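Peptidoglycan recognition protein 3 (Branchiostoma belcheri tsingtauense, PDB 4Z8I) probably hydrolyses the amide bond between N-acetylmuramic acid and L-alanine in bacterial peptidoglycan, as a zinc amidase carrying a chitin-binding domain. Local coordinates at residues Asn112-Asn115 with Tyr116-Gly120. Residues are numbered along the deposited sequence; the frame is centred on the assembly and turned at random.
Sequences NIQN and YHMDG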
ATOM      1  N   ASN A 112       5.643 -17.435  -8.615  1.00 32.79           N
ATOM      2  CA  ASN A 112       4.966 -17.841  -9.836  1.00 23.45           C
ATOM      3  C   ASN A 112       4.780 -16.675 -10.792  1.00 31.42           C
ATOM      4  O   ASN A 112       5.061 -16.793 -11.985  1.00 32.91           O
ATOM      5  CB  ASN A 112       3.587 -18.432  -9.530  1.00 21.96           C
ATOM      6  CG  ASN A 112       3.638 -19.752  -8.797  1.00 28.37           C
ATOM      7  OD1 ASN A 112       2.636 -20.152  -8.206  1.00 32.83           O
ATOM      8  ND2 ASN A 112       4.763 -20.444  -8.848  1.00 28.04           N
ATOM      9  N   ILE A 113       4.295 -15.552 -10.265  1.00 24.13           N
ATOM     10  CA  ILE A 113       4.063 -14.375 -11.093  1.00 30.10           C
ATOM     11  C   ILE A 113       5.371 -13.870 -11.706  1.00 29.20           C
ATOM     12  O   ILE A 113       5.421 -13.505 -12.885  1.00 32.25           O
ATOM     13  CB  ILE A 113       3.346 -13.261 -10.307  1.00 32.65           C
ATOM     14  CG1 ILE A 113       1.933 -13.715  -9.933  1.00 20.63           C
ATOM     15  CG2 ILE A 113       3.276 -11.982 -11.124  1.00 36.45           C
ATOM     16  CD1 ILE A 113       1.113 -12.667  -9.212  1.00 20.57           C
ATOM     17  N   GLN A 114       6.431 -13.882 -10.907  1.00 31.42           N
ATOM     18  CA  GLN A 114       7.749 -13.479 -11.378  1.00 39.53           C
ATOM     19  C   GLN A 114       8.213 -14.401 -12.497  1.00 28.01           C
ATOM     20  O   GLN A 114       8.658 -13.937 -13.543  1.00 20.63           O
ATOM     21  CB  GLN A 114       8.765 -13.489 -10.229  1.00 36.27           C
ATOM     22  CG  GLN A 114      10.152 -12.997 -10.628  1.00 27.75           C
ATOM     23  CD  GLN A 114      11.143 -13.019  -9.476  1.00 35.66           C
ATOM     24  OE1 GLN A 114      11.393 -14.064  -8.877  1.00 46.53           O
ATOM     25  NE2 GLN A 114      11.715 -11.862  -9.166  1.00 28.07           N
ATOM     26  N   ASN A 115       8.102 -15.707 -12.273  1.00 30.05           N
ATOM     27  CA  ASN A 115       8.491 -16.682 -13.285  1.00 21.26           C
ATOM     28  C   ASN A 115       7.703 -16.517 -14.578  1.00 33.33           C
ATOM     29  O   ASN A 115       8.239 -16.703 -15.666  1.00 41.52           O
ATOM     30  CB  ASN A 115       8.340 -18.109 -12.749  1.00 26.02           C
ATOM     31  CG  ASN A 115       9.341 -18.429 -11.661  1.00 29.07           C
ATOM     32  OD1 ASN A 115      10.331 -17.717 -11.477  1.00 36.24           O
ATOM     33  ND2 ASN A 115       9.097 -19.516 -10.941  1.00 26.47           N
ATOM     34  N   TYR A 116       6.431 -16.159 -14.457  1.00 32.49           N
ATOM     35  CA  TYR A 116       5.599 -15.917 -15.629  1.00 27.15           C
ATOM     36  C   TYR A 116       6.047 -14.669 -16.382  1.00 33.97           C
ATOM     37  O   TYR A 116       6.105 -14.668 -17.610  1.00 38.89           O
ATOM     38  CB  TYR A 116       4.123 -15.805 -15.232  1.00 24.92           C
ATOM     39  CG  TYR A 116       3.216 -15.317 -16.341  1.00 33.98           C
ATOM     40  CD1 TYR A 116       3.169 -15.966 -17.566  1.00 31.80           C
ATOM     41  CD2 TYR A 116       2.392 -14.217 -16.151  1.00 45.36           C
ATOM     42  CE1 TYR A 116       2.336 -15.525 -18.574  1.00 30.63           C
ATOM     43  CE2 TYR A 116       1.556 -13.771 -17.149  1.00 34.74           C
ATOM     44  CZ  TYR A 116       1.532 -14.429 -18.359  1.00 37.67           C
ATOM     45  OH  TYR A 116       0.700 -13.985 -19.361  1.00 53.26           O
ATOM     46  N   HIS A 117       6.368 -13.609 -15.649  1.00 37.65           N
ATOM     47  CA  HIS A 117       6.797 -12.363 -16.280  1.00 44.01           C
ATOM     48  C   HIS A 117       8.173 -12.468 -16.937  1.00 47.27           C
ATOM     49  O   HIS A 117       8.396 -11.923 -18.016  1.00 50.52           O
ATOM     50  CB  HIS A 117       6.783 -11.213 -15.273  1.00 34.35           C
ATOM     51  CG  HIS A 117       5.412 -10.711 -14.951  1.00 32.12           C
ATOM     52  ND1 HIS A 117       5.184  -9.717 -14.026  1.00 38.78           N
ATOM     53  CD2 HIS A 117       4.197 -11.064 -15.434  1.00 29.10           C
ATOM     54  CE1 HIS A 117       3.887  -9.477 -13.951  1.00 31.73           C
ATOM     55  NE2 HIS A 117       3.266 -10.282 -14.796  1.00 36.64           N
ATOM     56  N   MET A 118       9.090 -13.172 -16.283  1.00 31.13           N
ATOM     57  CA  MET A 118      10.459 -13.285 -16.771  1.00 39.81           C
ATOM     58  C   MET A 118      10.642 -14.379 -17.830  1.00 45.54           C
ATOM     59  O   MET A 118      11.316 -14.163 -18.838  1.00 52.70           O
ATOM     60  CB  MET A 118      11.423 -13.502 -15.602  1.00 42.08           C
ATOM     61  CG  MET A 118      11.353 -12.413 -14.546  1.00 41.11           C
ATOM     62  SD  MET A 118      12.611 -12.597 -13.275  1.00 46.03           S
ATOM     63  CE  MET A 118      14.091 -12.480 -14.282  1.00 23.87           C
ATOM     64  N   ASP A 119      10.045 -15.546 -17.607  1.00 35.83           N
ATOM     65  CA  ASP A 119      10.210 -16.672 -18.530  1.00 41.81           C
ATOM     66  C   ASP A 119       9.131 -16.730 -19.613  1.00 34.85           C
ATOM     67  O   ASP A 119       9.408 -17.104 -20.756  1.00 37.01           O
ATOM     68  CB  ASP A 119      10.255 -18.000 -17.764  1.00 22.74           C
ATOM     69  CG  ASP A 119      11.436 -18.089 -16.815  1.00 43.46           C
ATOM     70  OD1 ASP A 119      12.526 -17.595 -17.168  1.00 51.08           O
ATOM     71  OD2 ASP A 119      11.272 -18.650 -15.712  1.00 42.84           O
ATOM     72  N   GLY A 120       7.905 -16.361 -19.255  1.00 24.38           N
ATOM     73  CA  GLY A 120       6.801 -16.397 -20.197  1.00 31.62           C
ATOM     74  C   GLY A 120       6.709 -15.154 -21.062  1.00 34.23           C
ATOM     75  O   GLY A 120       6.421 -15.242 -22.256  1.00 38.56           O
TER
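His117 sits one turn after Ile113 on the same helix, its side chain alongside the isoleucine's and pointing the same way. At its root, CB lies 3.6 Å from Ile113 O. CG follows, anti to the carbonyl carbon (chi1 -75°), which swings the ring back along the helix until Ile113 O sits over one face, offset toward the rim. Further out, CE1 comes 3.8 Å from Ile113 CG2; that methyl stands over the ring 4.1 Å from its centroid, 20° off the normal, a CH-pi contact. ND1 accepts a hydrogen bond from the backbone N of Gly127, which helps hold the ring's rotation, and Tyr123 and Tyr128 meet the ring too. Replaced by an alanine, the residue would probably leave Gly127 N without this acceptor and open a gap beside Ile113 CG2 and the two tyrosines.

The backbone keeps alpha-helical bonding, His117 N to Ile113 O at 2.9 Å. On another side, Gln114 CG packs 3.6 Å from Met118 SD, while its amide binds Ser74, Arg75 and Asp125. The guanidinium of Arg75 hydrogen-bonds Asn115 OD1 and forms a salt bridge with Asp119 OD2.

All this belongs to the C-terminal part of helix 103-120, which packs against the central mixed sheet of the amidase fold, with the side chain of His117 about 9 Å from the zinc ion.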